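Side-chain contacts in 33 kDa chaperonin (PDB 1VQ0), which probably acts as a redox-regulated molecular chaperone that protects thermally unfolding and oxidatively damaged proteins from irreversible aggregation: residues Gly181-Gln186 / Lys202-Leu207; Phe214-Pro219 / Leu223-Gly228. All coordinates share one frame; numbering follows the deposited sequence.

Contact 1. Residues Gly181-Gln186 / Lys202-Leu207; sequences GGFAVQ and KNIKNL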
ATOM      1  N   GLY A 181     -13.654  20.028  13.963  1.00 35.31           N
ATOM      2  CA  GLY A 181     -14.649  19.680  12.979  1.00 35.47           C
ATOM      3  C   GLY A 181     -14.162  19.777  11.563  1.00 34.74           C
ATOM      4  O   GLY A 181     -13.032  20.168  11.288  1.00 33.80           O
ATOM      5  N   GLY A 182     -15.017  19.348  10.646  1.00 34.04           N
ATOM      6  CA  GLY A 182     -14.694  19.528   9.248  1.00 33.57           C
ATOM      7  C   GLY A 182     -15.706  18.931   8.321  1.00 33.19           C
ATOM      8  O   GLY A 182     -16.750  18.424   8.742  1.00 32.23           O
ATOM      9  N   PHE A 183     -15.411  19.007   7.037  1.00 33.40           N
ATOM     10  CA  PHE A 183     -16.297  18.341   6.076  1.00 34.05           C
ATOM     11  C   PHE A 183     -15.511  17.682   4.980  1.00 34.18           C
ATOM     12  O   PHE A 183     -14.319  17.989   4.785  1.00 33.66           O
ATOM     13  CB  PHE A 183     -17.309  19.325   5.484  1.00 33.20           C
ATOM     14  CG  PHE A 183     -16.688  20.490   4.777  1.00 34.39           C
ATOM     15  CD1 PHE A 183     -16.194  20.362   3.484  1.00 31.86           C
ATOM     16  CD2 PHE A 183     -16.645  21.746   5.406  1.00 33.67           C
ATOM     17  CE1 PHE A 183     -15.624  21.470   2.840  1.00 30.66           C
ATOM     18  CE2 PHE A 183     -16.061  22.821   4.813  1.00 25.10           C
ATOM     19  CZ  PHE A 183     -15.562  22.703   3.501  1.00 34.81           C
ATOM     20  N   ALA A 184     -16.202  16.789   4.278  1.00 35.28           N
ATOM     21  CA  ALA A 184     -15.719  16.075   3.092  1.00 36.28           C
ATOM     22  C   ALA A 184     -16.791  16.114   2.013  1.00 37.28           C
ATOM     23  O   ALA A 184     -17.965  15.822   2.274  1.00 38.48           O
ATOM     24  CB  ALA A 184     -15.316  14.603   3.424  1.00 35.73           C
ATOM     25  N   VAL A 185     -16.389  16.508   0.801  1.00 37.21           N
ATOM     26  CA  VAL A 185     -17.255  16.414  -0.394  1.00 35.84           C
ATOM     27  C   VAL A 185     -16.498  15.586  -1.452  1.00 35.11           C
ATOM     28  O   VAL A 185     -15.328  15.873  -1.728  1.00 36.89           O
ATOM     29  CB  VAL A 185     -17.688  17.822  -0.936  1.00 35.19           C
ATOM     30  CG1 VAL A 185     -18.670  17.721  -2.093  1.00 35.48           C
ATOM     31  CG2 VAL A 185     -18.362  18.649   0.157  1.00 31.17           C
ATOM     32  N   GLN A 186     -17.182  14.562  -1.996  1.00 33.43           N
ATOM     33  CA  GLN A 186     -16.606  13.542  -2.878  1.00 32.56           C
ATOM     34  C   GLN A 186     -17.487  13.217  -4.047  1.00 33.90           C
ATOM     35  O   GLN A 186     -18.713  13.034  -3.922  1.00 33.43           O
ATOM     36  CB  GLN A 186     -16.321  12.264  -2.081  1.00 32.41           C
ATOM     37  CG  GLN A 186     -15.372  12.508  -0.893  1.00 34.27           C
ATOM     38  CD  GLN A 186     -14.780  11.245  -0.204  1.00 36.79           C
ATOM     39  OE1 GLN A 186     -15.483  10.513   0.477  1.00 41.40           O
ATOM     40  NE2 GLN A 186     -13.450  11.053  -0.337  1.00 34.30           N
ATOM     41  N   LYS A 202     -15.734  26.103  -6.473  1.00 41.61           N
ATOM     42  CA  LYS A 202     -15.711  27.547  -6.197  1.00 40.32           C
ATOM     43  C   LYS A 202     -16.268  27.898  -4.830  1.00 39.34           C
ATOM     44  O   LYS A 202     -15.686  28.711  -4.113  1.00 39.50           O
ATOM     45  CB  LYS A 202     -16.477  28.324  -7.276  1.00 40.65           C
ATOM     46  CG  LYS A 202     -16.271  29.859  -7.176  1.00 41.16           C
ATOM     47  CD  LYS A 202     -16.944  30.645  -8.280  1.00 44.29           C
ATOM     48  CE  LYS A 202     -16.712  32.162  -8.100  1.00 46.67           C
ATOM     49  NZ  LYS A 202     -17.221  33.024  -9.250  1.00 49.37           N
ATOM     50  N   ASN A 203     -17.413  27.296  -4.503  1.00 38.49           N
ATOM     51  CA  ASN A 203     -18.072  27.462  -3.214  1.00 37.66           C
ATOM     52  C   ASN A 203     -17.207  27.005  -2.027  1.00 37.30           C
ATOM     53  O   ASN A 203     -17.113  27.702  -1.018  1.00 37.53           O
ATOM     54  CB  ASN A 203     -19.436  26.724  -3.206  1.00 37.01           C
ATOM     55  CG  ASN A 203     -20.485  27.402  -4.106  1.00 38.24           C
ATOM     56  OD1 ASN A 203     -20.251  28.488  -4.612  1.00 36.60           O
ATOM     57  ND2 ASN A 203     -21.636  26.745  -4.306  1.00 36.01           N
ATOM     58  N   ILE A 204     -16.561  25.856  -2.142  1.00 37.88           N
ATOM     59  CA  ILE A 204     -15.674  25.395  -1.074  1.00 38.96           C
ATOM     60  C   ILE A 204     -14.439  26.319  -0.937  1.00 41.29           C
ATOM     61  O   ILE A 204     -14.063  26.731   0.172  1.00 41.83           O
ATOM     62  CB  ILE A 204     -15.222  23.939  -1.312  1.00 38.65           C
ATOM     63  CG1 ILE A 204     -16.397  22.986  -1.182  1.00 39.19           C
ATOM     64  CG2 ILE A 204     -14.070  23.530  -0.312  1.00 38.71           C
ATOM     65  CD1 ILE A 204     -16.088  21.534  -1.675  1.00 38.72           C
ATOM     66  N   LYS A 205     -13.803  26.627  -2.059  1.00 43.17           N
ATOM     67  CA  LYS A 205     -12.626  27.503  -2.053  1.00 45.52           C
ATOM     68  C   LYS A 205     -12.951  28.853  -1.398  1.00 44.56           C
ATOM     69  O   LYS A 205     -12.089  29.468  -0.766  1.00 45.15           O
ATOM     70  CB  LYS A 205     -12.093  27.724  -3.482  1.00 46.74           C
ATOM     71  CG  LYS A 205     -10.683  28.351  -3.553  1.00 53.22           C
ATOM     72  CD  LYS A 205     -10.486  29.137  -4.870  1.00 59.74           C
ATOM     73  CE  LYS A 205      -9.043  29.669  -5.051  1.00 61.92           C
ATOM     74  NZ  LYS A 205      -8.961  30.666  -6.217  1.00 63.93           N
ATOM     75  N   ASN A 206     -14.189  29.306  -1.550  1.00 43.41           N
ATOM     76  CA  ASN A 206     -14.591  30.566  -0.977  1.00 42.74           C
ATOM     77  C   ASN A 206     -14.831  30.538   0.521  1.00 42.05           C
ATOM     78  O   ASN A 206     -14.986  31.589   1.128  1.00 41.18           O
ATOM     79  CB  ASN A 206     -15.875  31.045  -1.645  1.00 43.15           C
ATOM     80  CG  ASN A 206     -15.622  31.871  -2.905  1.00 44.39           C
ATOM     81  OD1 ASN A 206     -14.482  32.077  -3.314  1.00 42.12           O
ATOM     82  ND2 ASN A 206     -16.714  32.347  -3.531  1.00 44.06           N
ATOM     83  N   LEU A 207     -14.924  29.349   1.115  1.00 41.44           N
ATOM     84  CA  LEU A 207     -15.282  29.254   2.538  1.00 40.46           C
ATOM     85  C   LEU A 207     -14.128  29.737   3.411  1.00 40.26           C
ATOM     86  O   LEU A 207     -12.960  29.622   3.025  1.00 41.21           O
ATOM     87  CB  LEU A 207     -15.681  27.820   2.932  1.00 39.69           C
ATOM     88  CG  LEU A 207     -17.061  27.305   2.494  1.00 37.95           C
ATOM     89  CD1 LEU A 207     -17.268  25.835   2.884  1.00 33.66           C
ATOM     90  CD2 LEU A 207     -18.187  28.173   3.115  1.00 35.39           C
TER
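The phenyl ring of Phe-183 is the flat group of this contact, and two aliphatic side chains meet its outer end. CG2 of Ile-204 lies at the ring edge, near the ring plane, 4.1 Å from CE1 of Phe-183. CD1 of Leu-207 reaches the same end of the ring obliquely, closing to 3.6 Å from CZ of Phe-183 and 3.8 Å from CE2 of Phe-183. The motif is a helix packed on a β-sheet: strand 176-187 offers Phe-183 and Val-185, two residues apart and on the same face, to Ile-204 of helix 194-205 and to Leu-207, farther along the chain. The CA atoms of Val-185 and Ile-204, 9.1 Å apart, mark the nearest backbone approach, so side chains alone fill the interval.

Ile-204 divides its two branches between the strand residues. Its chi1 of -67° sets CG1 beside the backbone N and CG2 beside the carbonyl carbon, which sends the short branch to the phenyl edge and the CG1-CD1 arm to Val-185. Leu-207 is brought into range by a turn of the chain, as its N bonds to the carbonyl O of Ile-204 at 2.9 Å.

The interaction is wholly apolar, and both strand residues are buried. Ile-226 of helix 219-227 touches Phe-183, Ile-204 and Leu-207, while Ile-28 and Ser-167, from the flanking strands 24-30 and 164-173, also touch the phenylalanine. At the Val-185 end the fit is even: CD1 of Ile-204 is 4.1 Å from CB of Val-185 and likewise 4.1 Å from CG2 of Val-185.

Contact 2. Residues Phe214-Pro219 / Leu223-Gly228; sequences FQEAEP and LERIFG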
ATOM      1  N   PHE A 214     -16.998  27.407  11.587  1.00 42.68           N
ATOM      2  CA  PHE A 214     -17.806  26.656  12.549  1.00 42.93           C
ATOM      3  C   PHE A 214     -18.247  27.503  13.754  1.00 44.94           C
ATOM      4  O   PHE A 214     -19.209  27.129  14.441  1.00 45.76           O
ATOM      5  CB  PHE A 214     -17.073  25.377  12.986  1.00 41.82           C
ATOM      6  CG  PHE A 214     -17.233  24.235  12.044  1.00 40.40           C
ATOM      7  CD1 PHE A 214     -17.457  24.447  10.678  1.00 39.70           C
ATOM      8  CD2 PHE A 214     -17.172  22.916  12.516  1.00 39.00           C
ATOM      9  CE1 PHE A 214     -17.623  23.357   9.783  1.00 37.57           C
ATOM     10  CE2 PHE A 214     -17.310  21.816  11.616  1.00 39.26           C
ATOM     11  CZ  PHE A 214     -17.537  22.037  10.256  1.00 34.69           C
ATOM     12  N   GLN A 215     -17.574  28.640  13.999  1.00 46.68           N
ATOM     13  CA  GLN A 215     -18.084  29.672  14.943  1.00 48.06           C
ATOM     14  C   GLN A 215     -19.245  30.527  14.382  1.00 48.21           C
ATOM     15  O   GLN A 215     -19.905  31.246  15.118  1.00 47.97           O
ATOM     16  CB  GLN A 215     -16.937  30.582  15.415  1.00 48.37           C
ATOM     17  CG  GLN A 215     -15.987  29.839  16.337  1.00 51.45           C
ATOM     18  CD  GLN A 215     -14.819  30.681  16.831  1.00 54.27           C
ATOM     19  OE1 GLN A 215     -14.946  31.335  17.853  1.00 57.37           O
ATOM     20  NE2 GLN A 215     -13.677  30.657  16.111  1.00 53.66           N
ATOM     21  N   GLU A 216     -19.473  30.447  13.075  1.00 48.88           N
ATOM     22  CA  GLU A 216     -20.401  31.347  12.369  1.00 48.97           C
ATOM     23  C   GLU A 216     -21.563  30.626  11.722  1.00 47.58           C
ATOM     24  O   GLU A 216     -22.543  31.278  11.387  1.00 47.89           O
ATOM     25  CB  GLU A 216     -19.684  32.068  11.216  1.00 49.59           C
ATOM     26  CG  GLU A 216     -18.714  33.165  11.631  1.00 53.47           C
ATOM     27  CD  GLU A 216     -17.830  33.612  10.475  1.00 56.51           C
ATOM     28  OE1 GLU A 216     -18.046  33.104   9.320  1.00 57.30           O
ATOM     29  OE2 GLU A 216     -16.926  34.457  10.738  1.00 57.20           O
ATOM     30  N   ALA A 217     -21.428  29.322  11.449  1.00 45.59           N
ATOM     31  CA  ALA A 217     -22.458  28.609  10.683  1.00 43.88           C
ATOM     32  C   ALA A 217     -22.764  27.219  11.227  1.00 42.57           C
ATOM     33  O   ALA A 217     -21.851  26.476  11.586  1.00 41.37           O
ATOM     34  CB  ALA A 217     -22.047  28.520   9.233  1.00 43.83           C
ATOM     35  N   GLU A 218     -24.048  26.882  11.274  1.00 41.06           N
ATOM     36  CA  GLU A 218     -24.481  25.542  11.599  1.00 41.29           C
ATOM     37  C   GLU A 218     -24.040  24.600  10.476  1.00 39.63           C
ATOM     38  O   GLU A 218     -23.841  25.051   9.356  1.00 39.13           O
ATOM     39  CB  GLU A 218     -26.004  25.493  11.751  1.00 42.40           C
ATOM     40  CG  GLU A 218     -26.581  26.211  12.983  1.00 47.87           C
ATOM     41  CD  GLU A 218     -25.698  26.033  14.214  1.00 52.60           C
ATOM     42  OE1 GLU A 218     -25.665  24.923  14.769  1.00 51.10           O
ATOM     43  OE2 GLU A 218     -25.001  26.994  14.603  1.00 57.84           O
ATOM     44  N   PRO A 219     -23.842  23.315  10.766  1.00 38.54           N
ATOM     45  CA  PRO A 219     -23.430  22.350   9.745  1.00 37.90           C
ATOM     46  C   PRO A 219     -24.299  22.332   8.479  1.00 37.00           C
ATOM     47  O   PRO A 219     -23.780  22.247   7.380  1.00 36.37           O
ATOM     48  CB  PRO A 219     -23.530  21.019  10.500  1.00 38.62           C
ATOM     49  CG  PRO A 219     -23.140  21.393  11.876  1.00 38.42           C
ATOM     50  CD  PRO A 219     -23.920  22.665  12.087  1.00 39.02           C
ATOM     51  N   LEU A 223     -23.317  23.395   4.535  1.00 32.47           N
ATOM     52  CA  LEU A 223     -23.526  22.543   3.364  1.00 31.78           C
ATOM     53  C   LEU A 223     -24.329  23.301   2.255  1.00 32.83           C
ATOM     54  O   LEU A 223     -24.110  23.080   1.041  1.00 31.70           O
ATOM     55  CB  LEU A 223     -24.265  21.257   3.768  1.00 31.04           C
ATOM     56  CG  LEU A 223     -23.660  20.266   4.770  1.00 30.01           C
ATOM     57  CD1 LEU A 223     -24.685  19.181   5.135  1.00 29.47           C
ATOM     58  CD2 LEU A 223     -22.434  19.654   4.228  1.00 33.15           C
ATOM     59  N   GLU A 224     -25.273  24.154   2.687  1.00 32.74           N
ATOM     60  CA  GLU A 224     -26.045  24.985   1.741  1.00 33.69           C
ATOM     61  C   GLU A 224     -25.119  25.880   0.938  1.00 34.38           C
ATOM     62  O   GLU A 224     -25.228  25.973  -0.276  1.00 34.82           O
ATOM     63  CB  GLU A 224     -27.104  25.837   2.437  1.00 32.77           C
ATOM     64  CG  GLU A 224     -27.640  26.914   1.508  1.00 33.05           C
ATOM     65  CD  GLU A 224     -28.797  27.690   2.070  1.00 32.95           C
ATOM     66  OE1 GLU A 224     -29.070  27.559   3.288  1.00 34.32           O
ATOM     67  OE2 GLU A 224     -29.417  28.414   1.238  1.00 30.19           O
ATOM     68  N   ARG A 225     -24.198  26.504   1.652  1.00 36.84           N
ATOM     69  CA  ARG A 225     -23.115  27.267   1.038  1.00 37.88           C
ATOM     70  C   ARG A 225     -22.273  26.475   0.038  1.00 36.89           C
ATOM     71  O   ARG A 225     -22.009  26.989  -1.050  1.00 37.38           O
ATOM     72  CB  ARG A 225     -22.209  27.844   2.110  1.00 39.26           C
ATOM     73  CG  ARG A 225     -22.902  28.805   3.061  1.00 43.12           C
ATOM     74  CD  ARG A 225     -22.105  30.021   3.341  1.00 47.45           C
ATOM     75  NE  ARG A 225     -21.896  30.215   4.767  1.00 49.30           N
ATOM     76  CZ  ARG A 225     -20.860  30.873   5.271  1.00 49.89           C
ATOM     77  NH1 ARG A 225     -19.929  31.395   4.463  1.00 46.74           N
ATOM     78  NH2 ARG A 225     -20.740  31.014   6.588  1.00 52.45           N
ATOM     79  N   ILE A 226     -21.842  25.254   0.390  1.00 34.29           N
ATOM     80  CA  ILE A 226     -21.155  24.401  -0.596  1.00 33.49           C
ATOM     81  C   ILE A 226     -21.956  24.102  -1.904  1.00 33.82           C
ATOM     82  O   ILE A 226     -21.412  24.199  -3.015  1.00 34.60           O
ATOM     83  CB  ILE A 226     -20.706  23.082   0.041  1.00 33.38           C
ATOM     84  CG1 ILE A 226     -19.585  23.343   1.072  1.00 32.34           C
ATOM     85  CG2 ILE A 226     -20.182  22.131  -1.036  1.00 33.26           C
ATOM     86  CD1 ILE A 226     -19.323  22.232   2.055  1.00 33.45           C
ATOM     87  N   PHE A 227     -23.221  23.713  -1.773  1.00 32.71           N
ATOM     88  CA  PHE A 227     -23.948  23.148  -2.899  1.00 32.98           C
ATOM     89  C   PHE A 227     -24.761  24.153  -3.649  1.00 33.24           C
ATOM     90  O   PHE A 227     -25.376  23.806  -4.663  1.00 34.22           O
ATOM     91  CB  PHE A 227     -24.821  21.986  -2.424  1.00 32.56           C
ATOM     92  CG  PHE A 227     -24.026  20.806  -2.062  1.00 33.01           C
ATOM     93  CD1 PHE A 227     -23.408  20.053  -3.056  1.00 35.40           C
ATOM     94  CD2 PHE A 227     -23.770  20.499  -0.725  1.00 32.70           C
ATOM     95  CE1 PHE A 227     -22.608  18.984  -2.730  1.00 32.79           C
ATOM     96  CE2 PHE A 227     -23.001  19.420  -0.387  1.00 31.22           C
ATOM     97  CZ  PHE A 227     -22.404  18.658  -1.384  1.00 32.88           C
ATOM     98  N   GLY A 228     -24.786  25.391  -3.149  1.00 33.92           N
ATOM     99  CA  GLY A 228     -25.530  26.496  -3.820  1.00 34.42           C
ATOM    100  C   GLY A 228     -27.020  26.504  -3.547  1.00 34.51           C
ATOM    101  O   GLY A 228     -27.650  27.471  -3.804  1.00 35.53           O
TER
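Leu-223 meets the carbonyl oxygen of Pro-219 through CB, CG and CD1, and its backbone N bonds to that same oxygen. The bond, Leu-223 N to Pro-219 O, is 3.1 Å long with an N-H...O angle of 150°. It spans four residues, the i to i-4 spacing of an α-helix, and so belongs to the opening turn of helix 219-227.

From the backbone outward, CB of Leu-223 lies 3.8 Å from the O of Pro-219. CG of Leu-223 comes nearer, 3.3 Å from that O, since the chi1 of -61° turns CG to the backbone-N side, where the bonded oxygen lies. CD1 of Leu-223 then moves off to 3.9 Å from the O of Pro-219, and CD2 stands farther away still; beyond the two segments the side chain also touches Phe-26 and Val-231. The oxygen takes one N-H, and the side chain of the same residue lies beside it. Glu-218 holds the N-cap position, and Pro-219 suits the first helical turn, where a backbone N-H is not needed for a helical bond.

On the more exposed side the contact is looser. Arg-225 bends at its second and third torsions and brings NH2 to 3.9 Å from CB of Ala-217. OE1 of Glu-216 lies at the guanidinium edge, 4.4 Å from NH2 of Arg-225, too far for a salt bridge; any electrostatic attraction there is probably modest.

The loop before the helix and the helix itself lie against the sheet: Phe-214 touches Ile-28 and Arg-30 of strand 24-30, Pro-219 rests on Ile-28 and on Tyr-15 of strand 13-19, and Phe-227 on Val-185 of strand 176-187, while Arg-225 leans toward Leu-207, in the loop between helices 194-205 and 210-213.

In the fold
Both contacts lie where helices cover one end of the large sheet, their centres about 9 Å apart. Contact 1 spans sheet and helix and is purely hydrophobic, with its strand residues buried. Contact 2 is local: it starts helix 219-227 through a backbone bond, contains the buried Pro-219 and Leu-223, and has a polar rim of Glu-216 and Arg-225 nearer solvent. Helix 219-227 joins them, since its Ile-226 packs on contact 1 and the O of Ile-226 accepts a probable hydrogen bond from ND2 of Asn-203, 2.9 Å away. Phe-214 adds a second touch, with CE2 packed 3.5 Å from the N of Gly-182.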